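Local atomic coordinates of magnesium and cobalt efflux protein CorC (Neisseria meningitidis serogroup B, PDB entry 3OI8), a protein that probably takes part in magnesium and cobalt ion transport, and binds adenosine through the paired CBS domains that this piece contains. Residues Arg110-Gly118 with Gln131-Asp140; Val66-Val76 with Gly86-Leu94. All blocks are in the same frame, centred on the assembly; numbering follows the deposited sequence.

Interaction 1 of 2, residues Arg110-Gly118 with Gln131-Asp140; sequences RPAVFVPEG and QRNHMAIVID. With ADN (adenosine), chain F.
Strands 114-116 and 135-139 run parallel, with Phe114 level with Ile137 and Val115 with Val138, and their axes come within 4.5 Å. They are the two strands of a beta-alpha-beta unit in a CBS domain, joined through helix 121-130. Three backbone hydrogen bonds knit them together. Ile137 N donates to Val113 O, Val115 N to Ile137 O, and Ile139 N to Val115 O; the first is nearly straight, at 172°. Water 1 links Val113 N to Met135 O at the start of the ladder. Met135, on strand 135-139, is one of the residues of the adenosine pocket.

On one face of the sheet, the Phe114 ring stands beside Ile137 and points the same way, with CD1 3.7 Å from Ile137 CB. The same CD1 meets Ile139 CD1 at 3.5 Å. On the other face, Val115 CG2 packs on Ala136 CB at 4.0 Å and also touches Val138 CG2. Val113 CG2 lies 3.6 Å from Asn133 ND2. Glu117 crosses Val138 at about a right angle, and its carboxylate is held by Arg41 and Ser146. With CG1 of Val138 anti to the backbone N (chi1 -175°), that methyl sits 3.5 Å from Glu117 CG.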
loop_
_atom_site.group_PDB
_atom_site.type_symbol
_atom_site.label_atom_id
_atom_site.label_comp_id
_atom_site.label_asym_id
_atom_site.label_seq_id
_atom_site.Cartn_x
_atom_site.Cartn_y
_atom_site.Cartn_z
ATOM N N ARG A 110 8.705 10.864 12.371
ATOM C CA ARG A 110 7.848 9.937 13.094
ATOM C C ARG A 110 8.700 8.848 13.723
ATOM O O ARG A 110 9.774 8.540 13.213
ATOM C CB ARG A 110 6.830 9.328 12.146
ATOM C CG ARG A 110 5.919 10.374 11.482
ATOM C CD ARG A 110 5.208 9.780 10.293
ATOM N NE ARG A 110 4.499 10.777 9.493
ATOM C CZ ARG A 110 3.243 10.635 9.077
ATOM N NH1 ARG A 110 2.559 9.544 9.401
ATOM N NH2 ARG A 110 2.669 11.577 8.340
ATOM N N PRO A 111 8.219 8.260 14.833
ATOM C CA PRO A 111 8.924 7.149 15.492
ATOM C C PRO A 111 8.980 5.912 14.594
ATOM O O PRO A 111 8.059 5.663 13.826
ATOM C CB PRO A 111 8.064 6.863 16.728
ATOM C CG PRO A 111 6.736 7.504 16.450
ATOM C CD PRO A 111 7.012 8.672 15.570
ATOM N N ALA A 112 10.070 5.161 14.676
ATOM C CA ALA A 112 10.226 3.928 13.897
ATOM C C ALA A 112 9.587 2.746 14.623
ATOM O O ALA A 112 9.676 2.638 15.844
ATOM C CB ALA A 112 11.699 3.645 13.664
ATOM N N VAL A 113 8.939 1.866 13.869
ATOM C CA VAL A 113 8.478 0.595 14.416
ATOM C C VAL A 113 9.555 -0.455 14.144
ATOM O O VAL A 113 10.098 -0.516 13.042
ATOM C CB VAL A 113 7.141 0.184 13.785
ATOM C CG1 VAL A 113 6.777 -1.220 14.188
ATOM C CG2 VAL A 113 6.052 1.162 14.204
ATOM N N PHE A 114 9.915 -1.230 15.160
ATOM C CA PHE A 114 10.982 -2.228 15.024
ATOM C C PHE A 114 10.417 -3.645 15.034
ATOM O O PHE A 114 9.472 -3.934 15.771
ATOM C CB PHE A 114 12.018 -2.062 16.139
ATOM C CG PHE A 114 12.729 -0.736 16.106
ATOM C CD1 PHE A 114 13.776 -0.524 15.234
ATOM C CD2 PHE A 114 12.326 0.305 16.919
ATOM C CE1 PHE A 114 14.432 0.711 15.190
ATOM C CE2 PHE A 114 12.968 1.531 16.875
ATOM C CZ PHE A 114 14.021 1.732 16.008
ATOM N N VAL A 115 10.974 -4.522 14.204
ATOM C CA VAL A 115 10.543 -5.926 14.177
ATOM C C VAL A 115 11.750 -6.829 13.953
ATOM O O VAL A 115 12.708 -6.415 13.293
ATOM C CB VAL A 115 9.534 -6.199 13.045
ATOM C CG1 VAL A 115 8.236 -5.398 13.251
ATOM C CG2 VAL A 115 10.155 -5.874 11.690
ATOM N N PRO A 116 11.701 -8.071 14.482
ATOM C CA PRO A 116 12.757 -9.081 14.265
ATOM C C PRO A 116 12.601 -9.768 12.913
ATOM O O PRO A 116 11.517 -9.730 12.327
ATOM C CB PRO A 116 12.514 -10.111 15.374
ATOM C CG PRO A 116 11.140 -9.784 15.964
ATOM C CD PRO A 116 10.549 -8.617 15.219
ATOM N N GLU A 117 13.666 -10.398 12.435
ATOM C CA GLU A 117 13.675 -11.013 11.108
ATOM C C GLU A 117 12.745 -12.221 11.028
ATOM O O GLU A 117 12.304 -12.611 9.940
ATOM C CB GLU A 117 15.100 -11.467 10.745
ATOM C CG GLU A 117 16.161 -10.373 10.727
ATOM C CD GLU A 117 17.553 -10.912 10.387
ATOM O OE1 GLU A 117 17.654 -12.096 9.991
ATOM O OE2 GLU A 117 18.541 -10.153 10.516
ATOM N N GLY A 118 12.465 -12.823 12.181
ATOM C CA GLY A 118 11.711 -14.072 12.224
ATOM C C GLY A 118 10.203 -13.864 12.238
ATOM O O GLY A 118 9.434 -14.809 12.166
ATOM N N GLN A 131 -1.948 -0.297 12.351
ATOM C CA GLN A 131 -1.228 0.908 12.752
ATOM C C GLN A 131 -1.199 1.953 11.650
ATOM O O GLN A 131 -0.580 3.007 11.812
ATOM C CB GLN A 131 0.229 0.577 13.093
ATOM C CG GLN A 131 0.452 -0.557 14.076
ATOM C CD GLN A 131 1.925 -0.950 14.159
ATOM O OE1 GLN A 131 2.521 -1.400 13.172
ATOM N NE2 GLN A 131 2.520 -0.771 15.335
ATOM N N ARG A 132 -1.832 1.657 10.521
ATOM C CA ARG A 132 -1.692 2.509 9.346
ATOM C C ARG A 132 -0.211 2.764 9.112
ATOM O O ARG A 132 0.203 3.872 8.771
ATOM C CB ARG A 132 -2.434 3.831 9.540
ATOM C CG ARG A 132 -3.943 3.732 9.396
ATOM C CD ARG A 132 -4.334 3.385 7.972
ATOM N NE ARG A 132 -5.723 3.738 7.703
ATOM C CZ ARG A 132 -6.133 4.967 7.408
ATOM N NH1 ARG A 132 -5.258 5.962 7.345
ATOM N NH2 ARG A 132 -7.417 5.202 7.176
ATOM N N ASN A 133 0.582 1.720 9.329
ATOM C CA ASN A 133 2.023 1.773 9.162
ATOM C C ASN A 133 2.370 1.321 7.751
ATOM O O ASN A 133 1.610 0.552 7.141
ATOM C CB ASN A 133 2.701 0.840 10.177
ATOM C CG ASN A 133 4.050 1.348 10.602
ATOM O OD1 ASN A 133 4.252 2.562 10.695
ATOM N ND2 ASN A 133 4.996 0.433 10.851
ATOM N N HIS A 134 3.507 1.791 7.234
ATOM C CA HIS A 134 3.969 1.378 5.905
ATOM C C HIS A 134 5.385 0.801 5.890
ATOM O O HIS A 134 5.769 0.094 4.958
ATOM C CB HIS A 134 3.897 2.553 4.932
ATOM C CG HIS A 134 2.507 2.876 4.495
ATOM N ND1 HIS A 134 1.787 3.928 5.021
ATOM C CD2 HIS A 134 1.691 2.267 3.602
ATOM C CE1 HIS A 134 0.589 3.958 4.463
ATOM N NE2 HIS A 134 0.506 2.962 3.599
HETATM N N MSE A 135 6.162 1.116 6.915
HETATM C CA MSE A 135 7.549 0.667 6.957
HETATM C C MSE A 135 7.925 0.271 8.378
HETATM O O MSE A 135 7.460 0.878 9.343
HETATM C CB MSE A 135 8.481 1.766 6.410
HETATM C CG MSE A 135 9.971 1.593 6.716
HETATM SE SE MSE A 135 11.076 3.046 5.965
HETATM C CE MSE A 135 10.907 2.604 4.065
ATOM N N ALA A 136 8.732 -0.774 8.505
ATOM C CA ALA A 136 9.306 -1.110 9.800
ATOM C C ALA A 136 10.805 -1.291 9.628
ATOM O O ALA A 136 11.290 -1.569 8.528
ATOM C CB ALA A 136 8.692 -2.371 10.356
ATOM N N ILE A 137 11.532 -1.133 10.722
ATOM C CA ILE A 137 12.971 -1.350 10.712
ATOM C C ILE A 137 13.204 -2.736 11.291
ATOM O O ILE A 137 12.669 -3.064 12.351
ATOM C CB ILE A 137 13.683 -0.313 11.589
ATOM C CG1 ILE A 137 13.385 1.119 11.094
ATOM C CG2 ILE A 137 15.182 -0.652 11.695
ATOM C CD1 ILE A 137 13.849 1.416 9.679
ATOM N N VAL A 138 13.984 -3.552 10.589
ATOM C CA VAL A 138 14.248 -4.910 11.030
ATOM C C VAL A 138 15.499 -4.925 11.896
ATOM O O VAL A 138 16.525 -4.361 11.523
ATOM C CB VAL A 138 14.397 -5.834 9.829
ATOM C CG1 VAL A 138 14.558 -7.305 10.274
ATOM C CG2 VAL A 138 13.173 -5.654 8.919
ATOM N N ILE A 139 15.385 -5.552 13.063
ATOM C CA ILE A 139 16.449 -5.594 14.060
ATOM C C ILE A 139 17.020 -7.014 14.143
ATOM O O ILE A 139 16.275 -7.981 14.116
ATOM C CB ILE A 139 15.887 -5.203 15.446
ATOM C CG1 ILE A 139 15.398 -3.758 15.439
ATOM C CG2 ILE A 139 16.927 -5.409 16.539
ATOM C CD1 ILE A 139 16.456 -2.762 15.015
ATOM N N ASP A 140 18.338 -7.147 14.248
ATOM C CA ASP A 140 18.941 -8.468 14.387
ATOM C C ASP A 140 18.857 -8.925 15.845
ATOM O O ASP A 140 18.379 -8.185 16.706
ATOM C CB ASP A 140 20.392 -8.488 13.866
ATOM C CG ASP A 140 21.322 -7.567 14.645
ATOM O OD1 ASP A 140 21.147 -7.411 15.871
ATOM O OD2 ASP A 140 22.252 -7.003 14.026
HETATM O "O5'" ADN F . -5.742 5.855 3.051
HETATM C "C5'" ADN F . -6.735 5.941 4.042
HETATM C "C4'" ADN F . -8.145 5.790 3.394
HETATM O "O4'" ADN F . -8.429 6.927 2.527
HETATM C "C3'" ADN F . -8.239 4.511 2.529
HETATM O "O3'" ADN F . -9.472 3.877 2.747
HETATM C "C2'" ADN F . -8.193 4.999 1.107
HETATM O "O2'" ADN F . -9.021 4.220 0.271
HETATM C "C1'" ADN F . -8.814 6.389 1.226
HETATM N N9 ADN F . -8.264 7.235 0.183
HETATM C C8 ADN F . -6.910 7.125 -0.502
HETATM N N7 ADN F . -6.832 8.237 -1.515
HETATM C C5 ADN F . -8.145 9.030 -1.432
HETATM C C6 ADN F . -8.673 10.272 -2.198
HETATM N N6 ADN F . -7.855 10.922 -3.216
HETATM N N1 ADN F . -9.995 10.791 -1.884
HETATM C C2 ADN F . -10.873 10.147 -0.824
HETATM N N3 ADN F . -10.355 8.930 -0.070
HETATM C C4 ADN F . -9.015 8.402 -0.392
HETATM O O HOH W 1 8.428 2.565 11.233
HETATM O O HOH W 2 15.866 -10.683 14.521
#

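Interaction 2 of 2, residues Val66-Val76 with Gly86-Leu94; sequences VIDTAHSRFPV and GILHAKDLL. With ADN (adenosine), chain C.
Arg73 faces His89 across an antiparallel beta hairpin, strands 73-77 and 84-89 of a CBS domain. This is a non-hydrogen-bonded pair. Next to it, Phe74 and Leu88 form a hydrogen-bonded one, exchanging two backbone hydrogen bonds. Val76 N donates to Gly86 O, and Ala90 N to Ser72 O at 2.7 Å.

The Arg73 side chain starts at CB, which lies 4.1 Å from Ile87 CG2. CG sits over the centre of the His89 ring, 3.6 Å from the centroid and 4° off the normal, in a CH-pi contact. The chain then bends at chi2 and chi3. CD stays over the same ring face, 3.7 Å from His89 CE1. The guanidinium stands nearly perpendicular to the imidazole. His89 ND1 lies at its edge, near its plane, Ser72 CB lies over one face, and NH2 packs on His134.

Beside the hairpin, Val66 CG1 of helix 59-69 packs on Ala90 CB at 3.7 Å. Val66 CG2 and Leu93 CD1 meet tip to tip. Helix 105-108 packs on Val76 and Leu88.

The first strand and the turn before it also line the adenosine pocket. The His71 ring lies between Thr69 O on one face and the adenine on the other, while Asn51 OD1 is hydrogen-bonded to its NE2. His71 ND1 is 2.8 Å from the ribose O5' in a hydrogen bond. Adenine N6 donates to Arg73 O, also at 2.8 Å.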
loop_
_atom_site.group_PDB
_atom_site.type_symbol
_atom_site.label_atom_id
_atom_site.label_comp_id
_atom_site.label_asym_id
_atom_site.label_seq_id
_atom_site.Cartn_x
_atom_site.Cartn_y
_atom_site.Cartn_z
ATOM N N VAL A 66 15.414 12.597 -1.774
ATOM C CA VAL A 66 14.072 12.007 -1.780
ATOM C C VAL A 66 13.492 11.920 -3.196
ATOM O O VAL A 66 12.900 10.913 -3.576
ATOM C CB VAL A 66 13.111 12.823 -0.898
ATOM C CG1 VAL A 66 11.673 12.416 -1.142
ATOM C CG2 VAL A 66 13.475 12.667 0.587
ATOM N N ILE A 67 13.671 12.974 -3.983
ATOM C CA ILE A 67 13.182 12.980 -5.357
ATOM C C ILE A 67 13.956 11.985 -6.215
ATOM O O ILE A 67 13.374 11.222 -6.994
ATOM C CB ILE A 67 13.288 14.380 -5.963
ATOM C CG1 ILE A 67 12.244 15.300 -5.326
ATOM C CG2 ILE A 67 13.175 14.327 -7.500
ATOM C CD1 ILE A 67 12.496 16.769 -5.597
ATOM N N ASP A 68 15.272 11.981 -6.045
ATOM C CA ASP A 68 16.144 11.108 -6.811
ATOM C C ASP A 68 15.803 9.634 -6.616
ATOM O O ASP A 68 15.745 8.882 -7.578
ATOM C CB ASP A 68 17.607 11.351 -6.435
ATOM C CG ASP A 68 18.572 10.695 -7.410
ATOM O OD1 ASP A 68 18.266 10.671 -8.624
ATOM O OD2 ASP A 68 19.634 10.204 -6.966
ATOM N N THR A 69 15.591 9.218 -5.370
ATOM C CA THR A 69 15.328 7.811 -5.083
ATOM C C THR A 69 13.856 7.489 -5.281
ATOM O O THR A 69 13.481 6.337 -5.477
ATOM C CB THR A 69 15.739 7.438 -3.652
ATOM O OG1 THR A 69 15.014 8.250 -2.727
ATOM C CG2 THR A 69 17.229 7.657 -3.442
ATOM N N ALA A 70 13.026 8.521 -5.223
ATOM C CA ALA A 70 11.595 8.391 -5.474
ATOM C C ALA A 70 10.842 7.541 -4.441
ATOM O O ALA A 70 9.695 7.155 -4.682
ATOM C CB ALA A 70 11.347 7.861 -6.888
ATOM N N HIS A 71 11.470 7.242 -3.305
ATOM C CA HIS A 71 10.769 6.499 -2.249
ATOM C C HIS A 71 9.806 7.423 -1.525
ATOM O O HIS A 71 9.938 8.655 -1.581
ATOM C CB HIS A 71 11.733 5.895 -1.211
ATOM C CG HIS A 71 12.787 5.004 -1.788
ATOM N ND1 HIS A 71 12.494 3.919 -2.587
ATOM C CD2 HIS A 71 14.136 5.019 -1.653
ATOM C CE1 HIS A 71 13.618 3.318 -2.937
ATOM N NE2 HIS A 71 14.628 3.967 -2.384
ATOM N N SER A 72 8.857 6.833 -0.807
ATOM C CA SER A 72 7.901 7.616 -0.032
ATOM C C SER A 72 8.303 7.795 1.426
ATOM O O SER A 72 7.941 8.797 2.050
ATOM C CB SER A 72 6.504 6.981 -0.107
ATOM O OG SER A 72 6.008 7.017 -1.436
ATOM N N ARG A 73 9.026 6.813 1.972
ATOM C CA ARG A 73 9.438 6.837 3.387
ATOM C C ARG A 73 10.919 6.510 3.523
ATOM O O ARG A 73 11.434 5.698 2.762
ATOM C CB ARG A 73 8.604 5.838 4.191
ATOM C CG ARG A 73 7.263 6.406 4.619
ATOM C CD ARG A 73 6.201 5.360 4.685
ATOM N NE ARG A 73 5.967 4.784 3.369
ATOM C CZ ARG A 73 4.878 4.995 2.639
ATOM N NH1 ARG A 73 4.768 4.423 1.451
ATOM N NH2 ARG A 73 3.900 5.767 3.096
ATOM N N PHE A 74 11.584 7.151 4.490
ATOM C CA PHE A 74 13.033 7.025 4.690
ATOM C C PHE A 74 13.384 6.947 6.177
ATOM O O PHE A 74 12.973 7.813 6.958
ATOM C CB PHE A 74 13.739 8.260 4.117
ATOM C CG PHE A 74 13.483 8.486 2.651
ATOM C CD1 PHE A 74 14.431 8.126 1.708
ATOM C CD2 PHE A 74 12.304 9.061 2.224
ATOM C CE1 PHE A 74 14.207 8.333 0.353
ATOM C CE2 PHE A 74 12.066 9.261 0.871
ATOM C CZ PHE A 74 13.014 8.894 -0.066
ATOM N N PRO A 75 14.154 5.923 6.574
ATOM C CA PRO A 75 14.725 5.919 7.929
ATOM C C PRO A 75 15.623 7.137 8.081
ATOM O O PRO A 75 16.322 7.494 7.140
ATOM C CB PRO A 75 15.627 4.673 7.937
ATOM C CG PRO A 75 15.125 3.816 6.798
ATOM C CD PRO A 75 14.603 4.770 5.765
ATOM N N VAL A 76 15.623 7.757 9.247
ATOM C CA VAL A 76 16.535 8.866 9.503
ATOM C C VAL A 76 17.545 8.379 10.540
ATOM O O VAL A 76 17.146 7.812 11.555
ATOM C CB VAL A 76 15.790 10.101 10.021
ATOM C CG1 VAL A 76 16.789 11.185 10.479
ATOM C CG2 VAL A 76 14.863 10.670 8.918
ATOM N N GLY A 86 14.158 7.515 13.537
ATOM C CA GLY A 86 12.797 7.736 13.114
ATOM C C GLY A 86 12.607 7.506 11.630
ATOM O O GLY A 86 13.536 7.101 10.921
ATOM N N ILE A 87 11.388 7.770 11.169
ATOM C CA ILE A 87 11.026 7.647 9.764
ATOM C C ILE A 87 10.536 9.012 9.277
ATOM O O ILE A 87 9.736 9.664 9.946
ATOM C CB ILE A 87 9.862 6.638 9.565
ATOM C CG1 ILE A 87 10.128 5.315 10.289
ATOM C CG2 ILE A 87 9.586 6.415 8.085
ATOM C CD1 ILE A 87 11.358 4.567 9.815
ATOM N N LEU A 88 11.034 9.446 8.121
ATOM C CA LEU A 88 10.495 10.615 7.453
ATOM C C LEU A 88 9.662 10.149 6.286
ATOM O O LEU A 88 10.125 9.330 5.496
ATOM C CB LEU A 88 11.596 11.518 6.892
ATOM C CG LEU A 88 10.950 12.569 5.967
ATOM C CD1 LEU A 88 10.345 13.721 6.757
ATOM C CD2 LEU A 88 11.904 13.089 4.906
ATOM N N HIS A 89 8.445 10.680 6.196
ATOM C CA HIS A 89 7.542 10.487 5.062
ATOM C C HIS A 89 7.725 11.646 4.098
ATOM O O HIS A 89 7.574 12.805 4.485
ATOM C CB HIS A 89 6.103 10.462 5.568
ATOM C CG HIS A 89 5.806 9.280 6.433
ATOM N ND1 HIS A 89 4.649 8.541 6.318
ATOM C CD2 HIS A 89 6.543 8.679 7.396
ATOM C CE1 HIS A 89 4.677 7.548 7.190
ATOM N NE2 HIS A 89 5.816 7.611 7.857
ATOM N N ALA A 90 8.062 11.331 2.851
ATOM C CA ALA A 90 8.382 12.348 1.853
ATOM C C ALA A 90 7.368 13.505 1.845
ATOM O O ALA A 90 7.733 14.678 1.744
ATOM C CB ALA A 90 8.449 11.707 0.460
ATOM N N LYS A 91 6.090 13.172 1.936
ATOM C CA LYS A 91 5.060 14.196 1.807
ATOM C C LYS A 91 4.925 15.091 3.039
ATOM O O LYS A 91 4.234 16.100 2.992
ATOM C CB LYS A 91 3.712 13.583 1.441
ATOM C CG LYS A 91 3.079 12.698 2.492
ATOM C CD LYS A 91 1.782 12.091 1.933
ATOM C CE LYS A 91 1.177 11.036 2.859
ATOM N NZ LYS A 91 0.544 11.629 4.075
ATOM N N ASP A 92 5.576 14.728 4.139
ATOM C CA ASP A 92 5.603 15.615 5.302
ATOM C C ASP A 92 6.517 16.809 5.041
ATOM O O ASP A 92 6.399 17.850 5.694
ATOM C CB ASP A 92 5.990 14.849 6.582
ATOM C CG ASP A 92 4.862 13.947 7.073
ATOM O OD1 ASP A 92 3.706 14.189 6.659
ATOM O OD2 ASP A 92 5.112 13.002 7.859
ATOM N N LEU A 93 7.414 16.667 4.065
ATOM C CA LEU A 93 8.294 17.768 3.685
ATOM C C LEU A 93 7.508 18.956 3.094
ATOM O O LEU A 93 7.981 20.093 3.118
ATOM C CB LEU A 93 9.347 17.301 2.677
ATOM C CG LEU A 93 10.509 16.439 3.192
ATOM C CD1 LEU A 93 11.319 15.942 2.005
ATOM C CD2 LEU A 93 11.391 17.247 4.137
ATOM N N LEU A 94 6.314 18.695 2.582
ATOM C CA LEU A 94 5.540 19.743 1.923
ATOM C C LEU A 94 5.091 20.796 2.932
ATOM O O LEU A 94 4.678 21.892 2.561
ATOM C CB LEU A 94 4.322 19.153 1.222
ATOM C CG LEU A 94 4.585 18.236 0.029
ATOM C CD1 LEU A 94 3.272 17.630 -0.431
ATOM C CD2 LEU A 94 5.261 18.997 -1.102
HETATM O "O5'" ADN C . 10.225 2.595 -3.576
HETATM C "C5'" ADN C . 10.102 1.601 -4.562
HETATM C "C4'" ADN C . 10.684 0.253 -4.037
HETATM O "O4'" ADN C . 11.985 0.474 -3.414
HETATM C "C3'" ADN C . 9.756 -0.380 -2.979
HETATM O "O3'" ADN C . 9.024 -1.427 -3.555
HETATM C "C2'" ADN C . 10.685 -0.909 -1.913
HETATM O "O2'" ADN C . 11.011 -2.256 -2.174
HETATM C "C1'" ADN C . 11.962 -0.081 -2.060
HETATM N N9 ADN C . 12.030 0.995 -1.073
HETATM C C8 ADN C . 10.906 1.923 -0.634
HETATM N N7 ADN C . 11.485 2.893 0.360
HETATM C C5 ADN C . 12.978 2.565 0.526
HETATM C C6 ADN C . 14.100 3.209 1.395
HETATM N N6 ADN C . 13.794 4.379 2.220
HETATM N N1 ADN C . 15.454 2.671 1.344
HETATM C C2 ADN C . 15.785 1.486 0.448
HETATM N N3 ADN C . 14.686 0.855 -0.408
HETATM C C4 ADN C . 13.306 1.402 -0.358
HETATM O O HOH W 3 5.308 10.203 1.706
#

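Interaction 2 comes first along the chain, in the first CBS domain, and interaction 1 follows in the second. Their centres are about 16 Å apart. They belong to different sheets, yet the two touch directly. Arg110 forms a salt bridge with Asp92 and packs on His89, and its O is probably hydrogen-bonded to Ile87 N. Met135 and Ile137 of strand 135-139 pack against Pro75 and Ile87 of the hairpin. The adenosine pocket draws on both contacts: His71, Arg73, Phe74 and Pro75 come from interaction 2, and Met135 from interaction 1. The nucleoside thus binds where the two CBS domains meet, as in other CBS pairs.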